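Local coordinates for protein insecticyanin-A (Manduca sexta, PDB 1Z24) that binds the blue bile pigment biliverdin IX gamma and so contributes to the green camouflage colour of hornworm larvae, at residues G25-I30 and N112-Y117; A132-K137 and S163-N168. One frame throughout, in Å; residues are numbered along the deposited sequence.

Interaction 1: residues G25-I30 and N112-Y117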
ATOM      1  N   GLY A  25      -9.125  -4.085 -29.709  1.00 33.58           N
ATOM      2  CA  GLY A  25     -10.382  -3.424 -29.996  1.00 20.62           C
ATOM      3  C   GLY A  25     -10.374  -1.943 -29.649  1.00 26.67           C
ATOM      4  O   GLY A  25      -9.362  -1.351 -29.356  1.00 32.40           O
ATOM      5  N   ALA A  26     -11.531  -1.327 -29.690  1.00 24.65           N
ATOM      6  CA  ALA A  26     -11.670   0.086 -29.388  1.00 23.76           C
ATOM      7  C   ALA A  26     -12.219   0.291 -27.979  1.00 33.31           C
ATOM      8  O   ALA A  26     -13.366  -0.035 -27.614  1.00 31.05           O
ATOM      9  CB  ALA A  26     -12.608   0.657 -30.428  1.00 23.91           C
ATOM     10  N   TRP A  27     -11.385   0.848 -27.150  1.00 31.88           N
ATOM     11  CA  TRP A  27     -11.832   1.045 -25.781  1.00 22.30           C
ATOM     12  C   TRP A  27     -12.188   2.478 -25.503  1.00 30.35           C
ATOM     13  O   TRP A  27     -11.376   3.369 -25.765  1.00 32.71           O
ATOM     14  CB  TRP A  27     -10.668   0.633 -24.827  1.00 18.76           C
ATOM     15  CG  TRP A  27     -10.388  -0.837 -24.784  1.00 21.71           C
ATOM     16  CD1 TRP A  27      -9.384  -1.514 -25.441  1.00 22.88           C
ATOM     17  CD2 TRP A  27     -11.162  -1.823 -24.031  1.00 24.25           C
ATOM     18  NE1 TRP A  27      -9.492  -2.856 -25.139  1.00 22.77           N
ATOM     19  CE2 TRP A  27     -10.538  -3.088 -24.259  1.00 32.81           C
ATOM     20  CE3 TRP A  27     -12.295  -1.762 -23.202  1.00 23.74           C
ATOM     21  CZ2 TRP A  27     -11.014  -4.287 -23.694  1.00 21.62           C
ATOM     22  CZ3 TRP A  27     -12.769  -2.994 -22.685  1.00 20.86           C
ATOM     23  CH2 TRP A  27     -12.154  -4.213 -22.949  1.00 30.52           C
ATOM     24  N   HIS A  28     -13.394   2.680 -24.965  1.00 26.51           N
ATOM     25  CA  HIS A  28     -13.874   3.991 -24.609  1.00 27.48           C
ATOM     26  C   HIS A  28     -13.525   4.252 -23.164  1.00 32.83           C
ATOM     27  O   HIS A  28     -13.666   3.371 -22.295  1.00 29.77           O
ATOM     28  CB  HIS A  28     -15.390   4.121 -24.714  1.00 27.32           C
ATOM     29  CG  HIS A  28     -15.826   3.737 -26.089  1.00 33.02           C
ATOM     30  ND1 HIS A  28     -15.899   2.423 -26.476  1.00 38.55           N
ATOM     31  CD2 HIS A  28     -16.210   4.540 -27.149  1.00 37.21           C
ATOM     32  CE1 HIS A  28     -16.302   2.439 -27.737  1.00 36.59           C
ATOM     33  NE2 HIS A  28     -16.511   3.694 -28.179  1.00 30.19           N
ATOM     34  N   GLU A  29     -13.049   5.462 -22.902  1.00 24.90           N
ATOM     35  CA  GLU A  29     -12.682   5.809 -21.536  1.00 26.66           C
ATOM     36  C   GLU A  29     -13.921   6.344 -20.828  1.00 25.73           C
ATOM     37  O   GLU A  29     -14.230   7.489 -20.961  1.00 26.35           O
ATOM     38  CB  GLU A  29     -11.580   6.863 -21.597  1.00 16.39           C
ATOM     39  CG  GLU A  29     -11.322   7.432 -20.196  1.00 21.89           C
ATOM     40  CD  GLU A  29     -10.279   8.464 -20.284  1.00 27.51           C
ATOM     41  OE1 GLU A  29      -9.083   8.197 -20.392  1.00 24.39           O
ATOM     42  OE2 GLU A  29     -10.796   9.662 -20.300  1.00 23.73           O
ATOM     43  N   ILE A  30     -14.649   5.501 -20.119  1.00 22.18           N
ATOM     44  CA  ILE A  30     -15.860   5.895 -19.449  1.00 21.32           C
ATOM     45  C   ILE A  30     -15.510   6.850 -18.375  1.00 29.03           C
ATOM     46  O   ILE A  30     -16.187   7.826 -18.110  1.00 28.59           O
ATOM     47  CB  ILE A  30     -16.493   4.635 -18.845  1.00 25.67           C
ATOM     48  CG1 ILE A  30     -16.929   3.702 -19.940  1.00 31.77           C
ATOM     49  CG2 ILE A  30     -17.702   4.994 -18.015  1.00 25.32           C
ATOM     50  CD1 ILE A  30     -17.829   4.394 -20.927  1.00 32.28           C
ATOM     51  N   ASN A 112     -16.212  -6.631 -22.625  1.00 24.33           N
ATOM     52  CA  ASN A 112     -16.942  -5.407 -22.283  1.00 22.36           C
ATOM     53  C   ASN A 112     -16.234  -4.339 -21.460  1.00 33.88           C
ATOM     54  O   ASN A 112     -16.493  -3.160 -21.648  1.00 27.49           O
ATOM     55  CB  ASN A 112     -18.032  -5.787 -21.264  1.00 30.86           C
ATOM     56  CG  ASN A 112     -18.883  -6.819 -21.877  1.00 50.45           C
ATOM     57  OD1 ASN A 112     -19.491  -6.576 -22.892  1.00 32.11           O
ATOM     58  ND2 ASN A 112     -18.851  -7.993 -21.332  1.00 31.44           N
ATOM     59  N   TYR A 113     -15.398  -4.735 -20.507  1.00 27.12           N
ATOM     60  CA  TYR A 113     -14.743  -3.731 -19.684  1.00 30.80           C
ATOM     61  C   TYR A 113     -13.327  -4.134 -19.329  1.00 27.68           C
ATOM     62  O   TYR A 113     -12.926  -5.319 -19.385  1.00 26.79           O
ATOM     63  CB  TYR A 113     -15.541  -3.544 -18.332  1.00 19.96           C
ATOM     64  CG  TYR A 113     -15.213  -4.678 -17.375  1.00 36.03           C
ATOM     65  CD1 TYR A 113     -14.135  -4.614 -16.476  1.00 28.43           C
ATOM     66  CD2 TYR A 113     -15.978  -5.848 -17.399  1.00 24.93           C
ATOM     67  CE1 TYR A 113     -13.801  -5.706 -15.668  1.00 33.02           C
ATOM     68  CE2 TYR A 113     -15.681  -6.946 -16.589  1.00 32.38           C
ATOM     69  CZ  TYR A 113     -14.581  -6.863 -15.731  1.00 35.72           C
ATOM     70  OH  TYR A 113     -14.290  -7.924 -14.949  1.00 34.72           O
ATOM     71  N   ALA A 114     -12.598  -3.107 -18.935  1.00 26.03           N
ATOM     72  CA  ALA A 114     -11.236  -3.244 -18.477  1.00 26.46           C
ATOM     73  C   ALA A 114     -10.982  -2.192 -17.424  1.00 25.25           C
ATOM     74  O   ALA A 114     -11.489  -1.079 -17.531  1.00 24.56           O
ATOM     75  CB  ALA A 114     -10.122  -3.116 -19.526  1.00 17.93           C
ATOM     76  N   ILE A 115     -10.190  -2.545 -16.405  1.00 27.80           N
ATOM     77  CA  ILE A 115      -9.787  -1.624 -15.341  1.00 20.37           C
ATOM     78  C   ILE A 115      -8.263  -1.566 -15.419  1.00 21.27           C
ATOM     79  O   ILE A 115      -7.563  -2.553 -15.102  1.00 27.83           O
ATOM     80  CB  ILE A 115     -10.304  -1.948 -13.951  1.00 28.36           C
ATOM     81  CG1 ILE A 115     -11.824  -2.013 -13.991  1.00 27.33           C
ATOM     82  CG2 ILE A 115      -9.904  -0.884 -12.951  1.00 22.76           C
ATOM     83  CD1 ILE A 115     -12.330  -2.719 -12.737  1.00 45.51           C
ATOM     84  N   ASN A 116      -7.762  -0.406 -15.886  1.00 19.59           N
ATOM     85  CA  ASN A 116      -6.326  -0.128 -16.074  1.00 19.76           C
ATOM     86  C   ASN A 116      -5.791   0.818 -15.023  1.00 30.13           C
ATOM     87  O   ASN A 116      -6.532   1.637 -14.488  1.00 22.08           O
ATOM     88  CB  ASN A 116      -6.059   0.423 -17.494  1.00 25.73           C
ATOM     89  CG  ASN A 116      -6.072  -0.678 -18.539  1.00 21.58           C
ATOM     90  OD1 ASN A 116      -5.571  -0.518 -19.636  1.00 35.17           O
ATOM     91  ND2 ASN A 116      -6.626  -1.755 -18.205  1.00 24.48           N
ATOM     92  N   TYR A 117      -4.507   0.702 -14.730  1.00 22.58           N
ATOM     93  CA  TYR A 117      -3.937   1.553 -13.704  1.00 24.71           C
ATOM     94  C   TYR A 117      -2.446   1.752 -13.840  1.00 26.97           C
ATOM     95  O   TYR A 117      -1.830   1.080 -14.597  1.00 21.05           O
ATOM     96  CB  TYR A 117      -4.122   0.656 -12.463  1.00 20.44           C
ATOM     97  CG  TYR A 117      -3.325   0.882 -11.163  1.00 26.82           C
ATOM     98  CD1 TYR A 117      -3.916   1.564 -10.096  1.00 28.66           C
ATOM     99  CD2 TYR A 117      -2.031   0.378 -11.009  1.00 25.91           C
ATOM    100  CE1 TYR A 117      -3.254   1.772  -8.882  1.00 28.27           C
ATOM    101  CE2 TYR A 117      -1.354   0.560  -9.802  1.00 24.36           C
ATOM    102  CZ  TYR A 117      -1.969   1.246  -8.751  1.00 27.61           C
ATOM    103  OH  TYR A 117      -1.302   1.411  -7.579  1.00 29.66           O
TER

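Interaction 2: residues A132-K137 and S163-N168. With BLV (biliverdin IX gamma chromophore), chain B.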
ATOM      1  N   ALA A 132      -5.856   5.916 -13.178  1.00 23.98           N
ATOM      2  CA  ALA A 132      -6.727   4.767 -13.428  1.00 20.46           C
ATOM      3  C   ALA A 132      -7.760   5.090 -14.474  1.00 22.74           C
ATOM      4  O   ALA A 132      -8.151   6.257 -14.591  1.00 20.41           O
ATOM      5  CB  ALA A 132      -7.440   4.296 -12.178  1.00 17.59           C
ATOM      6  N   TRP A 133      -8.205   4.050 -15.219  1.00 20.77           N
ATOM      7  CA  TRP A 133      -9.194   4.238 -16.277  1.00 35.55           C
ATOM      8  C   TRP A 133     -10.223   3.143 -16.364  1.00 30.25           C
ATOM      9  O   TRP A 133      -9.889   1.948 -16.337  1.00 27.32           O
ATOM     10  CB  TRP A 133      -8.515   4.104 -17.647  1.00 22.63           C
ATOM     11  CG  TRP A 133      -7.456   5.081 -17.938  1.00 16.38           C
ATOM     12  CD1 TRP A 133      -7.573   6.202 -18.733  1.00 28.11           C
ATOM     13  CD2 TRP A 133      -6.071   5.013 -17.447  1.00 18.84           C
ATOM     14  NE1 TRP A 133      -6.313   6.842 -18.761  1.00 24.29           N
ATOM     15  CE2 TRP A 133      -5.384   6.164 -17.980  1.00 27.32           C
ATOM     16  CE3 TRP A 133      -5.397   4.111 -16.592  1.00 23.79           C
ATOM     17  CZ2 TRP A 133      -3.992   6.419 -17.695  1.00 25.76           C
ATOM     18  CZ3 TRP A 133      -4.068   4.330 -16.279  1.00 22.27           C
ATOM     19  CH2 TRP A 133      -3.359   5.463 -16.838  1.00 26.33           C
ATOM     20  N   ILE A 134     -11.473   3.546 -16.486  1.00 26.53           N
ATOM     21  CA  ILE A 134     -12.517   2.552 -16.622  1.00 20.24           C
ATOM     22  C   ILE A 134     -12.781   2.482 -18.109  1.00 15.27           C
ATOM     23  O   ILE A 134     -13.185   3.468 -18.753  1.00 28.58           O
ATOM     24  CB  ILE A 134     -13.751   2.859 -15.832  1.00 23.73           C
ATOM     25  CG1 ILE A 134     -13.420   2.550 -14.405  1.00 27.47           C
ATOM     26  CG2 ILE A 134     -14.785   1.838 -16.189  1.00 25.37           C
ATOM     27  CD1 ILE A 134     -14.255   3.538 -13.615  1.00 40.84           C
ATOM     28  N   LEU A 135     -12.498   1.339 -18.691  1.00 26.60           N
ATOM     29  CA  LEU A 135     -12.667   1.229 -20.120  1.00 18.74           C
ATOM     30  C   LEU A 135     -13.766   0.269 -20.530  1.00 30.56           C
ATOM     31  O   LEU A 135     -13.945  -0.790 -19.929  1.00 26.34           O
ATOM     32  CB  LEU A 135     -11.377   0.655 -20.785  1.00 22.86           C
ATOM     33  CG  LEU A 135     -10.122   1.393 -20.355  1.00 21.40           C
ATOM     34  CD1 LEU A 135      -8.986   0.642 -20.992  1.00 18.61           C
ATOM     35  CD2 LEU A 135     -10.211   2.768 -20.967  1.00 24.49           C
ATOM     36  N   SER A 136     -14.484   0.635 -21.600  1.00 28.49           N
ATOM     37  CA  SER A 136     -15.565  -0.191 -22.095  1.00 34.40           C
ATOM     38  C   SER A 136     -15.596  -0.279 -23.598  1.00 24.35           C
ATOM     39  O   SER A 136     -15.284   0.678 -24.306  1.00 29.88           O
ATOM     40  CB  SER A 136     -16.895   0.428 -21.667  1.00 24.45           C
ATOM     41  OG  SER A 136     -17.922  -0.279 -22.326  1.00 30.89           O
ATOM     42  N   LYS A 137     -16.011  -1.433 -24.082  1.00 25.44           N
ATOM     43  CA  LYS A 137     -16.135  -1.610 -25.528  1.00 31.05           C
ATOM     44  C   LYS A 137     -17.378  -0.862 -26.107  1.00 29.13           C
ATOM     45  O   LYS A 137     -17.517  -0.705 -27.294  1.00 34.74           O
ATOM     46  CB  LYS A 137     -15.900  -3.029 -25.987  1.00 26.06           C
ATOM     47  CG  LYS A 137     -14.401  -3.267 -26.107  1.00 32.82           C
ATOM     48  CD  LYS A 137     -14.151  -4.640 -26.673  1.00 31.63           C
ATOM     49  CE  LYS A 137     -12.698  -4.997 -26.681  1.00 38.65           C
ATOM     50  NZ  LYS A 137     -12.488  -6.380 -27.077  1.00 34.88           N
ATOM     51  N   SER A 163     -14.163   7.213  -5.703  1.00 35.30           N
ATOM     52  CA  SER A 163     -14.844   8.470  -5.646  1.00 29.78           C
ATOM     53  C   SER A 163     -14.078   9.537  -6.363  1.00 31.72           C
ATOM     54  O   SER A 163     -14.532  10.651  -6.489  1.00 34.83           O
ATOM     55  CB  SER A 163     -15.031   8.876  -4.196  1.00 30.41           C
ATOM     56  OG  SER A 163     -13.848   9.430  -3.717  1.00 36.80           O
ATOM     57  N   LYS A 164     -12.910   9.225  -6.828  1.00 32.76           N
ATOM     58  CA  LYS A 164     -12.190  10.274  -7.502  1.00 23.47           C
ATOM     59  C   LYS A 164     -12.314  10.132  -9.013  1.00 42.33           C
ATOM     60  O   LYS A 164     -11.715  10.884  -9.726  1.00 28.04           O
ATOM     61  CB  LYS A 164     -10.772  10.129  -7.109  1.00 47.45           C
ATOM     62  CG  LYS A 164     -10.586  10.439  -5.635  1.00 33.02           C
ATOM     63  CD  LYS A 164     -10.999  11.868  -5.358  1.00 29.43           C
ATOM     64  CE  LYS A 164     -10.874  12.295  -3.900  1.00 46.20           C
ATOM     65  NZ  LYS A 164      -9.510  12.702  -3.540  1.00100.00           N
ATOM     66  N   PHE A 165     -13.072   9.168  -9.530  1.00 30.12           N
ATOM     67  CA  PHE A 165     -13.197   9.031 -10.988  1.00 27.14           C
ATOM     68  C   PHE A 165     -13.961  10.187 -11.629  1.00 30.54           C
ATOM     69  O   PHE A 165     -14.872  10.767 -11.070  1.00 37.61           O
ATOM     70  CB  PHE A 165     -13.859   7.764 -11.476  1.00 31.90           C
ATOM     71  CG  PHE A 165     -12.964   6.557 -11.494  1.00 28.38           C
ATOM     72  CD1 PHE A 165     -11.954   6.442 -12.438  1.00 29.75           C
ATOM     73  CD2 PHE A 165     -13.130   5.532 -10.562  1.00 26.44           C
ATOM     74  CE1 PHE A 165     -11.113   5.328 -12.437  1.00 32.85           C
ATOM     75  CE2 PHE A 165     -12.312   4.411 -10.524  1.00 32.86           C
ATOM     76  CZ  PHE A 165     -11.303   4.330 -11.479  1.00 38.13           C
ATOM     77  N   ILE A 166     -13.572  10.523 -12.824  1.00 31.98           N
ATOM     78  CA  ILE A 166     -14.206  11.594 -13.553  1.00 25.53           C
ATOM     79  C   ILE A 166     -14.730  11.025 -14.851  1.00 40.55           C
ATOM     80  O   ILE A 166     -13.951  10.482 -15.627  1.00 25.74           O
ATOM     81  CB  ILE A 166     -13.217  12.685 -13.847  1.00 36.02           C
ATOM     82  CG1 ILE A 166     -12.864  13.434 -12.555  1.00 32.14           C
ATOM     83  CG2 ILE A 166     -13.907  13.656 -14.791  1.00 31.11           C
ATOM     84  CD1 ILE A 166     -11.447  13.971 -12.706  1.00 60.32           C
ATOM     85  N   SER A 167     -16.044  11.161 -15.088  1.00 31.18           N
ATOM     86  CA  SER A 167     -16.712  10.617 -16.283  1.00 33.72           C
ATOM     87  C   SER A 167     -16.387  11.333 -17.556  1.00 25.92           C
ATOM     88  O   SER A 167     -16.284  12.557 -17.524  1.00 33.89           O
ATOM     89  CB  SER A 167     -18.178  10.586 -16.005  1.00 28.81           C
ATOM     90  OG  SER A 167     -18.500   9.394 -15.289  1.00100.00           O
ATOM     91  N   ASN A 168     -16.189  10.589 -18.650  1.00 24.66           N
ATOM     92  CA  ASN A 168     -15.879  11.182 -19.952  1.00 16.89           C
ATOM     93  C   ASN A 168     -17.197  11.410 -20.742  1.00 33.40           C
ATOM     94  O   ASN A 168     -18.270  11.068 -20.295  1.00 31.82           O
ATOM     95  CB  ASN A 168     -14.930  10.391 -20.804  1.00 32.62           C
ATOM     96  CG  ASN A 168     -14.181  11.364 -21.675  1.00 31.49           C
ATOM     97  OD1 ASN A 168     -14.740  12.313 -22.254  1.00 34.83           O
ATOM     98  ND2 ASN A 168     -12.896  11.152 -21.728  1.00 37.99           N
TER
HETATM   99  NA  BLV B 195      -1.384   7.662 -20.396  1.00 24.15           N
HETATM  100  C1A BLV B 195      -0.337   8.202 -19.727  1.00 24.98           C
HETATM  101  C2A BLV B 195       0.406   7.237 -18.934  1.00 28.95           C
HETATM  102  C3A BLV B 195      -0.216   6.042 -19.143  1.00 17.72           C
HETATM  103  C4A BLV B 195      -1.341   6.326 -20.053  1.00 21.30           C
HETATM  104  CMA BLV B 195       0.075   4.629 -18.508  1.00  8.95           C
HETATM  105  OA  BLV B 195      -0.056   9.378 -19.804  1.00 24.83           O
HETATM  106  CAA BLV B 195       1.550   7.533 -18.051  1.00 21.36           C
HETATM  107  CBA BLV B 195       0.902   8.144 -16.845  1.00 20.54           C
HETATM  108  CGA BLV B 195       1.994   8.689 -15.924  1.00 26.58           C
HETATM  109  O1A BLV B 195       2.336   8.110 -14.931  1.00 21.39           O
HETATM  110  O2A BLV B 195       2.543   9.702 -16.226  1.00 28.06           O
HETATM  111  CHB BLV B 195      -2.242   5.347 -20.467  1.00 24.83           C
HETATM  112  NB  BLV B 195      -3.717   6.575 -21.982  1.00 22.06           N
HETATM  113  C1B BLV B 195      -3.433   5.509 -21.156  1.00 23.55           C
HETATM  114  C2B BLV B 195      -4.522   4.565 -21.139  1.00 18.21           C
HETATM  115  C3B BLV B 195      -5.452   5.074 -21.947  1.00 32.10           C
HETATM  116  C4B BLV B 195      -4.946   6.350 -22.464  1.00 32.87           C
HETATM  117  CMB BLV B 195      -4.572   3.257 -20.364  1.00 18.64           C
HETATM  118  CAB BLV B 195      -6.787   4.465 -22.253  1.00 30.14           C
HETATM  119  CBB BLV B 195      -7.812   5.377 -22.297  1.00 27.45           C
HETATM  120  CHC BLV B 195      -5.642   7.142 -23.388  1.00 19.54           C
HETATM  121  NC  BLV B 195      -4.330   9.143 -23.762  1.00 23.44           N
HETATM  122  C1C BLV B 195      -5.296   8.255 -24.097  1.00 32.16           C
HETATM  123  C2C BLV B 195      -5.991   8.661 -25.330  1.00 21.57           C
HETATM  124  C3C BLV B 195      -5.459   9.783 -25.821  1.00 33.68           C
HETATM  125  C4C BLV B 195      -4.376  10.103 -24.805  1.00 24.84           C
HETATM  126  CMC BLV B 195      -7.030   7.873 -25.975  1.00 22.62           C
HETATM  127  CAC BLV B 195      -5.764  10.673 -27.042  1.00 26.95           C
HETATM  128  CBC BLV B 195      -4.802  11.456 -27.584  1.00 20.73           C
HETATM  129  CHD BLV B 195      -3.560  11.288 -24.822  1.00 28.77           C
HETATM  130  ND  BLV B 195      -1.477  10.325 -23.906  1.00 25.23           N
HETATM  131  C1D BLV B 195      -2.239  11.404 -24.437  1.00 32.09           C
HETATM  132  C2D BLV B 195      -1.384  12.627 -24.538  1.00 31.24           C
HETATM  133  C3D BLV B 195      -0.131  12.294 -24.077  1.00 38.77           C
HETATM  134  C4D BLV B 195      -0.222  10.891 -23.713  1.00 32.57           C
HETATM  135  CMD BLV B 195      -1.780  13.990 -25.019  1.00 24.53           C
HETATM  136  OD  BLV B 195       0.717  10.264 -23.283  1.00 27.26           O
HETATM  137  CAD BLV B 195       1.052  13.175 -24.001  1.00 21.94           C
HETATM  138  CBD BLV B 195       1.967  12.834 -25.161  1.00 20.54           C
HETATM  139  CGD BLV B 195       3.351  13.569 -25.033  1.00 35.73           C
HETATM  140  O1D BLV B 195       3.525  14.606 -25.590  1.00 31.02           O
HETATM  141  O2D BLV B 195       4.251  13.115 -24.352  1.00 29.54           O

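Interaction 1: residues G25-I30 and N112-Y117
Trp27, the tryptophan of the lipocalin Gly-X-Trp signature in strand 25-32, lays its indole against Ala114 and the backbone just before it in strand 113-122. These two strands are not partners in the sheet. Each pairs with strand 127-136, and the indole bridges them across the inside of the barrel, packing on Leu135 on the way. Its CG stands beside the backbone N (chi1 -70°), and the turn about CB-CG puts the six-membered ring in the lead toward strand 113-122. The methyl of Ala114 sits over one face of that ring in a CH-pi contact, CB lying 4.2 Å from the centroid and 17° off the normal, offset toward the rim. Trp27 CZ3 comes 3.6 Å from Tyr113 C, an oblique approach, and 3.9 Å from Asn112 O, which lies at the ring edge. Behind this, Trp27 NE1 donates to Phe23 O, the Phe23 ring meets the indole at about 35°, and the Lys137 side chain also packs on it. Cutting the indole back to an alanine is likely to leave a gap against Ala114 and Leu135 and to take the donor from Phe23 O. No hydrogen bond joins the two segments: the contact is van der Waals and CH-pi, the ring resting partly on peptide atoms, while the one polar atom of the buried indole is satisfied by Phe23.

Interaction 2: residues A132-K137 and S163-N168
Phe165 lays one ring face on the tip of Ile134, and its edge meets the backbone of Ala132. Ile134 CD1 stands over the centre of the ring, 3.5 Å from the centroid and only 4° off the normal, a nearly axial CH-pi contact in which the methyl touches all six carbons about equally. The two side chains cross at about a right angle. With CG1 of Ile134 beside the backbone N (chi1 -76°), chi2 at 149° carries CD1 out over the ring. At the leading corner, Phe165 CE1 lies 3.8 Å from the methyl CB of Ala132, while the carbonyl O of Ala132 sits near the ring plane. No hydrogen bond crosses the contact.

Strand alternation turns the residues between to the other side. Trp133 and Leu135 point into the barrel, where the pigment lies: the methyl CMB of the biliverdin is 3.7 Å above the plane of the Trp133 indole, over its centre, and Trp133 CZ2 is 3.4 Å from the bridging carbon CHB of the biliverdin. Trp133 NE1 bonds to Glu38 OE1, which helps fix the turn of the indole. Leu135 CD2 adds a contact of 3.8 Å to biliverdin CBB.

Farther out, Phe165 also packs on Ile160. Of the chain between the two segments, residues 144-154 form a helix, and after Phe165 the chain enters the short strand 166-167, which pairs antiparallel with strand 25-32, itself the neighbour of strand 127-136.

Strand 25-32 connects the two contacts, whose centres are 8 Å apart. It pairs with strand 127-136, where His28 N lies 2.8 Å from Ser136 O, and it meets residues 163-168 where Ile30 O lies 2.8 Å from Asn168 N, both probable hydrogen bonds. Interaction 1 is inside the barrel and interaction 2 largely outside, joined by strand 127-136, which turns its pocket-facing side to Trp27 and the pigment and its outer side to Phe165. Pigment contact comes from both, Glu29 and Asn116 of interaction 1 joining Trp133 and Leu135 of interaction 2, with the Trp27 side chain about 6 Å from the biliverdin. Glu29 OE2 hydrogen-bonds to Asn168 ND2 and is salt-bridged to Lys32, tying a pocket residue to residues 163-168.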